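Local structure of 2-hydroxyhepta-2,4-diene-1, 7-dioateisomerase (Mycobacterium abscessus, 3R6O) at residues Ile147-Ser152 and Lys214-Phe219; His153-Glu158 and Asn188-Arg193; Pro168-Glu173 and Thr271-Ala276; Ala182-Ala187 and Phe227-Asp232; Thr234-Asp239 and Ser308-Lys313. The protein probably isomerises 2-hydroxyhepta-2,4-diene-1,7-dioate, as a magnesium-binding member of the fumarylacetoacetate hydrolase (FAH) family. All blocks are in the same frame, centred on the assembly; numbering follows the deposited sequence.

Contact 1: residues Ile147-Ser152 and Lys214-Phe219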
# COMPACT_ATOMS: atom_id res chain seq x y z
N ILE A 147 13.45 6.89 -13.00
CA ILE A 147 12.89 7.56 -14.15
C ILE A 147 12.13 8.73 -13.60
O ILE A 147 11.15 8.54 -12.89
CB ILE A 147 11.91 6.66 -14.91
CG1 ILE A 147 12.62 5.39 -15.48
CG2 ILE A 147 11.22 7.45 -16.00
CD1 ILE A 147 13.66 5.67 -16.50
N ALA A 148 12.62 9.92 -13.90
CA ALA A 148 11.97 11.14 -13.44
C ALA A 148 10.79 11.46 -14.35
O ALA A 148 10.98 11.69 -15.56
CB ALA A 148 12.94 12.28 -13.43
N PRO A 149 9.58 11.51 -13.77
CA PRO A 149 8.43 11.68 -14.62
C PRO A 149 8.42 13.05 -15.28
O PRO A 149 9.05 13.98 -14.78
CB PRO A 149 7.26 11.53 -13.65
CG PRO A 149 7.81 11.90 -12.32
CD PRO A 149 9.23 11.54 -12.34
N ARG A 150 7.71 13.13 -16.41
CA ARG A 150 7.40 14.36 -17.12
C ARG A 150 6.92 15.47 -16.19
O ARG A 150 7.24 16.62 -16.40
CB ARG A 150 6.29 14.14 -18.18
CG ARG A 150 6.29 12.78 -18.80
CD ARG A 150 5.63 12.76 -20.17
NE ARG A 150 4.18 12.75 -19.98
CZ ARG A 150 3.47 11.68 -19.62
NH1 ARG A 150 4.05 10.50 -19.42
NH2 ARG A 150 2.16 11.80 -19.46
N THR A 151 6.15 15.11 -15.17
CA THR A 151 5.56 16.10 -14.26
C THR A 151 6.47 16.61 -13.09
O THR A 151 5.97 17.28 -12.17
CB THR A 151 4.26 15.53 -13.66
OG1 THR A 151 4.54 14.29 -13.01
CG2 THR A 151 3.24 15.26 -14.75
N SER A 152 7.77 16.30 -13.09
CA SER A 152 8.62 16.70 -11.99
C SER A 152 9.94 17.27 -12.46
O SER A 152 10.62 16.70 -13.32
CB SER A 152 8.90 15.55 -11.01
OG SER A 152 9.78 15.98 -9.98
N LYS A 214 5.83 10.12 -3.89
CA LYS A 214 6.68 9.02 -3.53
C LYS A 214 6.34 7.74 -4.28
O LYS A 214 6.95 6.70 -4.01
CB LYS A 214 6.57 8.79 -2.04
CG LYS A 214 7.35 9.79 -1.20
CD LYS A 214 7.16 9.57 0.29
CE LYS A 214 7.88 10.64 1.14
NZ LYS A 214 9.36 10.66 0.88
N GLY A 215 5.32 7.78 -5.12
CA GLY A 215 4.68 6.54 -5.60
C GLY A 215 4.89 6.09 -7.05
O GLY A 215 4.34 5.04 -7.46
N TYR A 216 5.60 6.86 -7.84
CA TYR A 216 5.78 6.53 -9.27
C TYR A 216 6.59 5.23 -9.43
O TYR A 216 7.43 4.96 -8.57
CB TYR A 216 6.57 7.62 -9.93
CG TYR A 216 5.82 8.91 -10.26
CD1 TYR A 216 5.29 9.10 -11.52
CD2 TYR A 216 5.68 9.92 -9.33
CE1 TYR A 216 4.68 10.27 -11.88
CE2 TYR A 216 5.04 11.15 -9.69
CZ TYR A 216 4.55 11.28 -10.96
OH TYR A 216 3.92 12.42 -11.39
N PRO A 217 6.46 4.52 -10.57
CA PRO A 217 7.40 3.44 -10.85
C PRO A 217 8.85 3.90 -10.76
O PRO A 217 9.16 5.01 -11.18
CB PRO A 217 7.07 3.05 -12.28
CG PRO A 217 5.61 3.44 -12.46
CD PRO A 217 5.56 4.75 -11.72
N THR A 218 9.70 3.03 -10.25
CA THR A 218 11.14 3.24 -10.05
C THR A 218 11.49 4.05 -8.80
O THR A 218 12.69 4.19 -8.50
CB THR A 218 11.89 3.83 -11.27
OG1 THR A 218 11.73 5.26 -11.37
CG2 THR A 218 11.49 3.17 -12.57
N PHE A 219 10.48 4.58 -8.09
CA PHE A 219 10.73 5.41 -6.91
C PHE A 219 11.10 4.66 -5.60
O PHE A 219 11.38 5.29 -4.58
CB PHE A 219 9.54 6.36 -6.64
CG PHE A 219 9.51 7.59 -7.51
CD1 PHE A 219 10.10 7.62 -8.76
CD2 PHE A 219 8.86 8.73 -7.05
CE1 PHE A 219 10.06 8.78 -9.53
CE2 PHE A 219 8.79 9.88 -7.83
CZ PHE A 219 9.38 9.90 -9.06
O HOH W 1 8.82 7.20 -12.97
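Thr218 has its OG1 turned between its own backbone N and carbonyl carbon (chi1 81°), and there the hydroxyl meets Ile147. It accepts a nearly straight bond from Ile147 N, at 2.9 Å to OG1, while giving its own proton to a lone pair of Pro217 O, 2.6 Å from OG1. A threonine suits this place because one oxygen can both donate and accept, and its methyl CG2 still rests on Ile147 CG1. A water beside this pair donates to Ile147 O and Pro217 O, so that the two backbones are bridged through solvent as well. Ile147 lies in strand 146-148, outermost within this chain in a five-stranded mixed sheet of the FAH-family domain; the chain then makes a type I turn, Pro149 to Ser152, and the other segment makes a type II turn, Tyr216 to Phe219. Between the turns the rigid Pro149 ring serves two aromatics. Its CG stands over one face of Tyr216, 3.6 Å from the ring centroid, as a CH-pi contact, and its CD touches the edge of Phe219, 3.7 Å from CZ. Ile147 O lies at that same edge, near CE1. Tyr216 CG points away from its carbonyl carbon (chi1 -77°), which carries the phenol past the proline to Thr151, where OH makes a weak bond to OG1. The second subunit packs alongside, its Arg171 on Pro149 and its Tyr170 on Pro217.

Contact 2: residues His153-Glu158 and Asn188-Arg193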
# COMPACT_ATOMS: atom_id res chain seq x y z
N HIS A 153 10.29 18.39 -11.85
CA HIS A 153 11.57 19.06 -12.05
C HIS A 153 12.32 19.16 -10.70
O HIS A 153 13.22 19.97 -10.54
CB HIS A 153 11.30 20.47 -12.59
CG HIS A 153 10.79 20.50 -14.00
ND1 HIS A 153 9.50 20.13 -14.34
CD2 HIS A 153 11.38 20.91 -15.15
CE1 HIS A 153 9.33 20.28 -15.64
NE2 HIS A 153 10.45 20.77 -16.16
N ALA A 154 11.96 18.30 -9.75
CA ALA A 154 12.59 18.34 -8.43
C ALA A 154 12.61 16.96 -7.83
O ALA A 154 12.00 16.73 -6.79
CB ALA A 154 11.85 19.32 -7.51
N LEU A 155 13.31 16.05 -8.49
CA LEU A 155 13.41 14.67 -8.05
C LEU A 155 14.55 14.47 -7.06
O LEU A 155 15.73 14.74 -7.38
CB LEU A 155 13.62 13.72 -9.25
CG LEU A 155 13.42 12.23 -8.94
CD1 LEU A 155 11.98 11.96 -8.58
CD2 LEU A 155 13.88 11.37 -10.13
N ASP A 156 14.19 14.02 -5.86
CA ASP A 156 15.17 13.85 -4.80
C ASP A 156 15.45 12.36 -4.49
O ASP A 156 14.62 11.49 -4.71
CB ASP A 156 14.71 14.57 -3.53
CG ASP A 156 15.84 15.25 -2.81
OD1 ASP A 156 17.01 14.97 -3.14
OD2 ASP A 156 15.56 16.08 -1.90
N TYR A 157 16.63 12.14 -3.91
CA TYR A 157 17.14 10.86 -3.42
C TYR A 157 17.14 10.84 -1.89
O TYR A 157 17.30 11.88 -1.23
CB TYR A 157 18.57 10.63 -3.97
CG TYR A 157 19.46 11.81 -3.64
CD1 TYR A 157 20.15 11.88 -2.43
CD2 TYR A 157 19.52 12.92 -4.50
CE1 TYR A 157 20.93 13.02 -2.10
CE2 TYR A 157 20.29 14.06 -4.18
CZ TYR A 157 20.98 14.11 -2.96
OH TYR A 157 21.77 15.23 -2.64
N GLU A 158 16.96 9.64 -1.32
CA GLU A 158 16.96 9.45 0.11
C GLU A 158 17.40 8.02 0.41
O GLU A 158 16.56 7.13 0.36
CB GLU A 158 15.56 9.61 0.66
CG GLU A 158 14.91 10.92 0.36
CD GLU A 158 13.56 11.06 1.04
OE1 GLU A 158 12.73 10.19 0.91
OE2 GLU A 158 13.33 12.07 1.73
N ASN A 188 16.04 3.16 -1.41
CA ASN A 188 15.93 4.65 -1.60
C ASN A 188 14.48 5.13 -1.60
O ASN A 188 13.65 4.59 -2.32
CB ASN A 188 16.62 5.05 -2.90
CG ASN A 188 17.11 6.51 -2.87
OD1 ASN A 188 16.32 7.43 -2.84
ND2 ASN A 188 18.43 6.70 -2.80
N ASP A 189 14.13 6.13 -0.78
CA ASP A 189 12.80 6.71 -0.86
C ASP A 189 12.86 7.89 -1.84
O ASP A 189 12.96 9.04 -1.42
CB ASP A 189 12.32 7.16 0.53
CG ASP A 189 10.92 7.68 0.51
OD1 ASP A 189 10.28 7.63 -0.56
OD2 ASP A 189 10.42 8.18 1.54
N ILE A 190 12.86 7.60 -3.14
CA ILE A 190 12.85 8.62 -4.19
C ILE A 190 11.54 9.38 -4.11
O ILE A 190 10.46 8.76 -4.06
CB ILE A 190 12.91 8.01 -5.63
CG1 ILE A 190 14.15 7.11 -5.85
CG2 ILE A 190 12.77 9.16 -6.74
CD1 ILE A 190 15.51 7.79 -5.88
N THR A 191 11.64 10.69 -4.21
CA THR A 191 10.53 11.60 -3.96
C THR A 191 10.60 12.79 -4.94
O THR A 191 11.65 13.38 -5.13
CB THR A 191 10.58 12.14 -2.52
OG1 THR A 191 10.54 11.04 -1.61
CG2 THR A 191 9.36 13.06 -2.24
N ALA A 192 9.48 13.08 -5.59
CA ALA A 192 9.34 14.19 -6.51
C ALA A 192 8.76 15.30 -5.65
O ALA A 192 7.56 15.30 -5.37
CB ALA A 192 8.39 13.82 -7.65
N ARG A 193 9.61 16.22 -5.20
CA ARG A 193 9.22 17.12 -4.11
C ARG A 193 8.22 18.17 -4.55
O ARG A 193 7.42 18.66 -3.73
CB ARG A 193 10.46 17.79 -3.49
CG ARG A 193 11.34 16.79 -2.85
CD ARG A 193 11.90 17.21 -1.52
NE ARG A 193 12.94 16.28 -1.11
CZ ARG A 193 12.76 15.18 -0.38
NH1 ARG A 193 11.56 14.82 0.06
NH2 ARG A 193 13.82 14.43 -0.06
O HOH W 2 10.10 13.15 2.23
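Leu155 and Ile190 make the tightest spot: the branch CD1 of Leu155 comes to 3.4 Å from Ile190 CG2, closer than carbons usually pack, and also reaches Ala192 CB on the same apolar face, where Phe219 lies too. The backbones beneath run antiparallel: Asp156 and Thr191 form a hydrogen-bonded pair, with Asp156 N 2.7 Å from Thr191 O, and Leu155 faces Ala192 as the neighbouring non-hydrogen-bonded pair. Strands 155-165 and 181-192 thus lie side by side in the large mixed sheet of the FAH-family fold and bring metal-site acids together. Asp189 binds the magnesium ion with Glu160. Glu158 is also a magnesium-binding residue of this protein, although the ion does not touch it in this chain; its OE1 lies 3.1 Å from Asp189 OD2, and Lys134 and Lys214 each form a salt bridge with Asp189. Farther along, Asn188 OD1 takes the N-H of Glu158. The more solvent-facing side belongs to Arg193, partly exposed yet firmly held. Its NE meets the anti lone pair of Asp156 OD2 at 2.7 Å, and NH2 reaches the same oxygen from above the carboxylate plane. NH2 also bonds to Glu158 OE2, 3.0 Å away and straight at 173°, again from above the carboxylate plane. Looser is the water beyond, which accepts from Arg193 NH1 and donates only weakly to Glu158 OE2.

Contact 3: residues Pro168-Glu173 and Thr271-Ala276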
# COMPACT_ATOMS: atom_id res chain seq x y z
N PRO A 168 3.86 -11.95 10.88
CA PRO A 168 2.82 -10.92 11.04
C PRO A 168 2.69 -10.43 12.47
O PRO A 168 2.97 -11.16 13.42
CB PRO A 168 1.55 -11.63 10.60
CG PRO A 168 1.80 -13.10 10.83
CD PRO A 168 3.29 -13.30 10.67
N GLY A 169 2.23 -9.20 12.62
CA GLY A 169 2.06 -8.62 13.93
C GLY A 169 1.38 -7.27 13.92
O GLY A 169 1.36 -6.59 12.90
N TYR A 170 0.82 -6.93 15.07
CA TYR A 170 0.08 -5.70 15.30
C TYR A 170 0.28 -5.34 16.77
O TYR A 170 0.16 -6.21 17.63
CB TYR A 170 -1.40 -5.91 14.98
CG TYR A 170 -2.28 -4.68 15.18
CD1 TYR A 170 -1.94 -3.44 14.61
CD2 TYR A 170 -3.47 -4.76 15.91
CE1 TYR A 170 -2.76 -2.31 14.79
CE2 TYR A 170 -4.29 -3.64 16.10
CZ TYR A 170 -3.93 -2.42 15.53
OH TYR A 170 -4.75 -1.32 15.74
N ARG A 171 0.60 -4.08 17.06
CA ARG A 171 1.00 -3.67 18.43
C ARG A 171 2.14 -4.58 18.95
O ARG A 171 2.06 -5.12 20.07
CB ARG A 171 -0.17 -3.64 19.41
CG ARG A 171 -0.93 -2.33 19.47
CD ARG A 171 -1.78 -2.10 18.22
NE ARG A 171 -2.59 -0.89 18.34
CZ ARG A 171 -3.82 -0.80 18.81
NH1 ARG A 171 -4.49 -1.86 19.30
NH2 ARG A 171 -4.40 0.40 18.83
N ILE A 172 3.15 -4.72 18.12
CA ILE A 172 4.37 -5.46 18.42
C ILE A 172 5.12 -4.72 19.51
O ILE A 172 5.34 -3.52 19.41
CB ILE A 172 5.26 -5.57 17.19
CG1 ILE A 172 4.51 -6.27 16.06
CG2 ILE A 172 6.62 -6.29 17.49
CD1 ILE A 172 5.26 -6.26 14.78
N GLU A 173 5.49 -5.44 20.55
CA GLU A 173 6.22 -4.84 21.66
C GLU A 173 7.69 -4.70 21.22
O GLU A 173 8.23 -5.55 20.47
CB GLU A 173 6.02 -5.70 22.92
CG GLU A 173 5.85 -4.93 24.25
CD GLU A 173 4.66 -3.99 24.31
OE1 GLU A 173 3.76 -4.06 23.44
OE2 GLU A 173 4.63 -3.16 25.24
N THR A 271 -0.14 1.23 14.85
CA THR A 271 -1.34 1.69 14.12
C THR A 271 -1.61 0.96 12.80
O THR A 271 -2.72 1.04 12.25
CB THR A 271 -1.30 3.22 13.86
OG1 THR A 271 -0.55 3.49 12.67
CG2 THR A 271 -0.76 3.97 15.09
N ILE A 272 -0.61 0.22 12.30
CA ILE A 272 -0.70 -0.57 11.06
C ILE A 272 -0.33 -2.05 11.29
O ILE A 272 0.75 -2.37 11.75
CB ILE A 272 0.21 0.01 9.94
CG1 ILE A 272 -0.26 1.43 9.59
CG2 ILE A 272 0.17 -0.87 8.71
CD1 ILE A 272 0.74 2.23 8.70
N ALA A 273 -1.26 -2.95 10.97
CA ALA A 273 -1.02 -4.36 11.06
C ALA A 273 -0.09 -4.81 9.93
O ALA A 273 -0.27 -4.44 8.77
CB ALA A 273 -2.37 -5.13 11.03
N LEU A 274 0.96 -5.55 10.28
CA LEU A 274 2.00 -5.93 9.34
C LEU A 274 1.92 -7.42 8.98
O LEU A 274 1.60 -8.25 9.83
CB LEU A 274 3.36 -5.62 9.95
CG LEU A 274 3.67 -4.17 10.29
CD1 LEU A 274 5.05 -4.05 11.03
CD2 LEU A 274 3.63 -3.32 9.01
N ARG A 275 2.25 -7.74 7.73
CA ARG A 275 2.35 -9.12 7.24
C ARG A 275 3.76 -9.40 6.74
O ARG A 275 4.50 -8.49 6.35
CB ARG A 275 1.38 -9.31 6.07
CG ARG A 275 -0.08 -9.04 6.46
CD ARG A 275 -1.02 -9.23 5.33
NE ARG A 275 -2.41 -9.01 5.77
CZ ARG A 275 -3.43 -8.63 4.99
NH1 ARG A 275 -3.29 -8.43 3.68
NH2 ARG A 275 -4.63 -8.43 5.55
N ALA A 276 4.10 -10.68 6.75
CA ALA A 276 5.30 -11.16 6.08
C ALA A 276 5.36 -10.61 4.66
O ALA A 276 4.37 -10.64 3.90
CB ALA A 276 5.36 -12.71 6.07
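Leu274 N gives the shortest polar bond here, 2.8 Å to Gly169 O and almost straight at 172°. The return bond runs from Gly169 N to Leu274 O at 3.0 Å, and Pro168 CA adds a CA-H...O contact to Leu274 O, 3.2 Å away. This CA-H sits beside the N-H of Gly169 at one carbonyl, as is common between antiparallel chains. Gly169 and Leu274 therefore make a single antiparallel bridge of the hydrogen-bonded kind. Because Gly169 carries no side chain, Ile172 CG1 can fold back to 4.0 Å from Gly169 CA, and from there Ile172 CD1 faces Leu274 CD1 in a light apolar touch. In the FAH-family fold, strands 155-165 and 279-281 are antiparallel neighbours in the large sheet; the bridge joins the loop that follows the first to the loop that precedes the second. Tyr170, with CG anti to its backbone N (chi1 -180°), swings its ring along the opposing chain. CD1 rests 4.0 Å from Ala273 CB, a methyl small enough to let the ring approach the backbone, and Thr271 C lies at the ring edge, near CE1. Over the centre of one Tyr170 face sits Arg171 CD, 3.4 Å above the plane. The Arg171 side chain doubles back, so that its guanidinium has Tyr170 OH over one face. Arg171 NE bonds to Ala270 O, and NH1 forms a salt bridge with Glu321 of the second subunit; Thr137 of the second subunit bonds to Ala273 O.

Contact 4: residues Ala182-Ala187 and Phe227-Asp232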
# COMPACT_ATOMS: atom_id res chain seq x y z
N ALA A 182 12.50 -10.44 9.17
CA ALA A 182 13.21 -11.45 8.43
C ALA A 182 14.60 -10.95 8.08
O ALA A 182 15.50 -11.74 7.96
CB ALA A 182 12.44 -11.82 7.16
N GLY A 183 14.77 -9.65 7.83
CA GLY A 183 16.10 -9.14 7.54
C GLY A 183 16.09 -7.69 7.06
O GLY A 183 15.16 -6.94 7.35
N TYR A 184 17.14 -7.32 6.33
CA TYR A 184 17.40 -5.92 6.01
C TYR A 184 17.79 -5.76 4.55
O TYR A 184 18.41 -6.65 3.95
CB TYR A 184 18.56 -5.38 6.84
CG TYR A 184 18.59 -5.60 8.33
CD1 TYR A 184 18.21 -4.60 9.21
CD2 TYR A 184 19.10 -6.77 8.85
CE1 TYR A 184 18.29 -4.77 10.58
CE2 TYR A 184 19.20 -6.96 10.22
CZ TYR A 184 18.79 -5.96 11.09
OH TYR A 184 18.91 -6.16 12.44
N MET A 185 17.47 -4.61 3.96
CA MET A 185 17.85 -4.30 2.57
C MET A 185 18.21 -2.83 2.47
O MET A 185 17.64 -1.99 3.20
CB MET A 185 16.67 -4.43 1.60
CG MET A 185 15.94 -5.68 1.63
SD MET A 185 14.95 -5.70 0.15
CE MET A 185 13.54 -4.69 0.59
N LEU A 186 19.12 -2.52 1.55
CA LEU A 186 19.38 -1.13 1.20
C LEU A 186 18.18 -0.65 0.39
O LEU A 186 17.55 -1.44 -0.32
CB LEU A 186 20.68 -1.03 0.39
CG LEU A 186 21.43 0.29 0.30
CD1 LEU A 186 21.64 0.87 1.68
CD2 LEU A 186 22.80 0.09 -0.46
N ALA A 187 17.81 0.61 0.53
CA ALA A 187 16.69 1.14 -0.21
C ALA A 187 16.88 2.63 -0.52
O ALA A 187 17.76 3.28 0.05
CB ALA A 187 15.35 0.90 0.54
N PHE A 227 19.57 -9.14 3.67
CA PHE A 227 20.58 -9.60 4.63
C PHE A 227 19.78 -10.12 5.81
O PHE A 227 19.12 -9.33 6.51
CB PHE A 227 21.47 -8.41 5.01
CG PHE A 227 22.49 -8.71 6.07
CD1 PHE A 227 23.68 -9.36 5.75
CD2 PHE A 227 22.30 -8.30 7.37
CE1 PHE A 227 24.63 -9.62 6.73
CE2 PHE A 227 23.26 -8.54 8.34
CZ PHE A 227 24.41 -9.20 8.03
N THR A 228 19.74 -11.43 5.98
CA THR A 228 18.84 -12.00 6.98
C THR A 228 19.33 -11.84 8.43
O THR A 228 20.52 -11.62 8.70
CB THR A 228 18.55 -13.49 6.75
OG1 THR A 228 19.75 -14.23 6.99
CG2 THR A 228 18.03 -13.70 5.31
N THR A 229 18.37 -11.93 9.34
CA THR A 229 18.65 -11.79 10.77
C THR A 229 19.34 -13.00 11.34
O THR A 229 20.08 -12.92 12.33
CB THR A 229 17.36 -11.47 11.53
OG1 THR A 229 16.35 -12.43 11.17
CG2 THR A 229 16.86 -10.11 11.14
N GLY A 230 19.14 -14.15 10.70
CA GLY A 230 19.75 -15.38 11.17
C GLY A 230 19.48 -15.61 12.65
O GLY A 230 18.32 -15.61 13.08
N SER A 231 20.58 -15.75 13.40
CA SER A 231 20.58 -16.04 14.84
C SER A 231 20.65 -14.80 15.76
O SER A 231 20.77 -14.95 16.98
CB SER A 231 21.76 -16.97 15.16
OG SER A 231 21.36 -18.33 15.17
N ASP A 232 20.54 -13.60 15.19
CA ASP A 232 20.70 -12.36 15.97
C ASP A 232 19.60 -12.24 17.04
O ASP A 232 18.44 -12.51 16.77
CB ASP A 232 20.62 -11.11 15.08
CG ASP A 232 21.71 -11.02 14.01
OD1 ASP A 232 22.60 -11.89 13.92
OD2 ASP A 232 21.65 -10.05 13.23
O HOH W 3 19.42 -8.53 13.37
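The ring of Tyr184 meets Phe261 edge-to-face and Phe238 with the planes about 60° apart, while Phe227 receives Tyr184 at its own edge, CD2 to CD2 at 3.8 Å, without stacking. At the Tyr184 edge, near the ring plane, Phe227 O lies 3.5 Å from CD2, and Thr229 CG2 approaches CE2 obliquely. In the plane of the phenol lies a water: Tyr184 OH donates to it at 2.6 Å, and it donates to Asp232 OD2, while Glu236 N bonds to the same hydroxyl. Tyrosine suits the site because its ring is buried while its hydroxyl handles several polar partners. Beneath the rings, Tyr184 and Phe227 form an antiparallel hydrogen-bonded pair, each N 2.8 Å from the other's O. At the next pair Gly183 CA comes 4.0 Å from Thr228 CA, an approach that suits a residue without a side chain. Thr229 N then bonds to Ala182 O, and a type II' turn from Thr229 to Asp232 leads the chain off, with Gly230 taking its positive phi. Ala182 and Gly183 together face Val164 as a classic beta bulge. Strand 181-192 lies between 226-228 and 155-165 in the large sheet, with helix 261-269 against Tyr184.

Contact 5: residues Thr234-Asp239 and Ser308-Lys313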
# COMPACT_ATOMS: atom_id res chain seq x y z
N THR A 234 19.32 -9.24 18.69
CA THR A 234 19.04 -7.82 18.64
C THR A 234 19.21 -7.35 17.20
O THR A 234 19.62 -8.11 16.31
CB THR A 234 20.00 -7.02 19.51
OG1 THR A 234 21.34 -7.32 19.11
CG2 THR A 234 19.81 -7.34 20.99
N PHE A 235 18.88 -6.09 16.95
CA PHE A 235 19.09 -5.51 15.63
C PHE A 235 20.56 -5.17 15.44
O PHE A 235 21.29 -4.97 16.41
CB PHE A 235 18.20 -4.28 15.42
CG PHE A 235 16.76 -4.63 15.23
CD1 PHE A 235 16.28 -4.96 13.97
CD2 PHE A 235 15.92 -4.73 16.32
CE1 PHE A 235 14.97 -5.36 13.82
CE2 PHE A 235 14.63 -5.11 16.17
CZ PHE A 235 14.14 -5.41 14.91
N GLU A 236 20.98 -5.16 14.18
CA GLU A 236 22.35 -4.84 13.83
C GLU A 236 22.45 -3.35 13.53
O GLU A 236 21.46 -2.62 13.47
CB GLU A 236 22.81 -5.65 12.62
CG GLU A 236 22.79 -7.17 12.84
CD GLU A 236 23.80 -7.92 11.99
OE1 GLU A 236 24.71 -7.29 11.42
OE2 GLU A 236 23.69 -9.16 11.92
N THR A 237 23.69 -2.92 13.42
CA THR A 237 24.04 -1.55 13.10
C THR A 237 24.60 -1.52 11.68
O THR A 237 25.31 -2.46 11.26
CB THR A 237 25.02 -1.07 14.15
OG1 THR A 237 24.30 -0.98 15.40
CG2 THR A 237 25.66 0.27 13.81
N PHE A 238 24.25 -0.47 10.92
CA PHE A 238 24.77 -0.28 9.57
C PHE A 238 25.31 1.12 9.35
O PHE A 238 24.83 2.08 9.95
CB PHE A 238 23.68 -0.53 8.55
CG PHE A 238 23.03 -1.83 8.72
CD1 PHE A 238 23.47 -2.95 8.03
CD2 PHE A 238 22.01 -1.97 9.63
CE1 PHE A 238 22.88 -4.16 8.24
CE2 PHE A 238 21.41 -3.18 9.83
CZ PHE A 238 21.85 -4.27 9.14
N ASP A 239 26.35 1.20 8.53
CA ASP A 239 26.88 2.49 8.07
C ASP A 239 26.68 2.53 6.59
O ASP A 239 26.97 1.57 5.90
CB ASP A 239 28.35 2.63 8.41
CG ASP A 239 28.60 2.66 9.91
OD1 ASP A 239 27.92 3.46 10.63
OD2 ASP A 239 29.46 1.89 10.38
N SER A 308 26.53 -0.02 1.41
CA SER A 308 26.64 -0.38 2.80
C SER A 308 27.48 -1.67 2.85
O SER A 308 27.42 -2.52 1.94
CB SER A 308 25.23 -0.47 3.40
OG SER A 308 25.16 -1.28 4.56
N ALA A 309 28.34 -1.79 3.85
CA ALA A 309 29.26 -2.93 3.87
C ALA A 309 28.50 -4.27 3.89
O ALA A 309 28.92 -5.24 3.25
CB ALA A 309 30.23 -2.82 5.06
N LYS A 310 27.39 -4.34 4.61
CA LYS A 310 26.70 -5.62 4.77
C LYS A 310 25.56 -5.80 3.80
O LYS A 310 25.08 -6.91 3.60
CB LYS A 310 26.20 -5.82 6.20
CG LYS A 310 27.30 -6.11 7.19
CD LYS A 310 26.76 -6.29 8.60
CE LYS A 310 26.38 -4.95 9.27
NZ LYS A 310 26.33 -5.11 10.78
N LEU A 311 25.13 -4.71 3.18
CA LEU A 311 23.93 -4.73 2.38
C LEU A 311 24.22 -4.54 0.88
O LEU A 311 23.30 -4.56 0.08
CB LEU A 311 22.99 -3.65 2.88
CG LEU A 311 22.58 -3.72 4.34
CD1 LEU A 311 21.65 -2.58 4.60
CD2 LEU A 311 21.90 -5.07 4.71
N GLY A 312 25.49 -4.36 0.50
CA GLY A 312 25.85 -4.35 -0.92
C GLY A 312 25.73 -2.97 -1.53
O GLY A 312 25.80 -1.97 -0.82
N LYS A 313 25.63 -2.90 -2.84
CA LYS A 313 25.73 -1.62 -3.54
C LYS A 313 24.66 -1.50 -4.61
O LYS A 313 24.21 -2.49 -5.20
CB LYS A 313 27.13 -1.43 -4.16
O HOH W 4 29.28 0.36 5.31
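A tight beta-hairpin loop joining strands 303-308 and 312-320 reaches over the chain that enters strand 239-244, and Lys310 at its tip grips that chain. The ammonium NZ donates to Glu236 OE1 at 2.8 Å, a salt bridge, and to Thr237 O at 2.9 Å, where it arrives almost head-on to the carbonyl. It also stands over a face of Phe238, 4.8 Å from the ring centroid, as a cation-pi contact. A long flexible lysine can satisfy all three because a bend about the CG-CD bond (chi3 -76°) brings NZ over the ring, while CE approaches it obliquely, 3.7 Å from Phe238 CE1. Glu236 brings its other oxygen near Asp232 OD2, a crowding of negative charge that the lysine probably eases. Strand 239-244 lies beside 303-308 in the five-stranded mixed sheet of this FAH-family domain, so the hairpin closes over the start of its own neighbour. Within it, Ser308 and Gly312 exchange backbone hydrogen bonds across the loop; at phi 88° and psi -160° a side chain on Gly312 would be jammed against the carbonyl O of Leu311, so glycine fits. Leu311 is buried behind the charged tip: CD2 approaches obliquely, 3.8 Å from Phe238 CE1, a place fit for a compact apolar chain. At the more exposed end a water donates to Asp239 O at 2.7 Å and accepts from Ala309 N, filling in for a direct backbone bond. Lys310 O accepts from Trp225 NE1.

Overall arrangement
Contacts 1 and 2, centres 8 Å apart, lie near the magnesium site; the side chain of Asp189 in contact 2 is about 3 Å from the ion and that of Phe219 in contact 1 about 11 Å. Lys214 NZ of contact 1 reaches Asp189 OD2 and Thr191 OG1 of contact 2, each at 2.8 Å. Contacts 4 and 5 form a second pair, 9 Å between centres, linked by Tyr184 OH to Glu236 N at 2.9 Å. Strand 181-192 joins the pairs, carrying contacts 4 and 2, about 25 Å between centres. Contact 3 stands apart, 18 Å from contact 4 between centres, yet it meets contact 1 across the dimer, Thr271 of one chain on Tyr216 of the other.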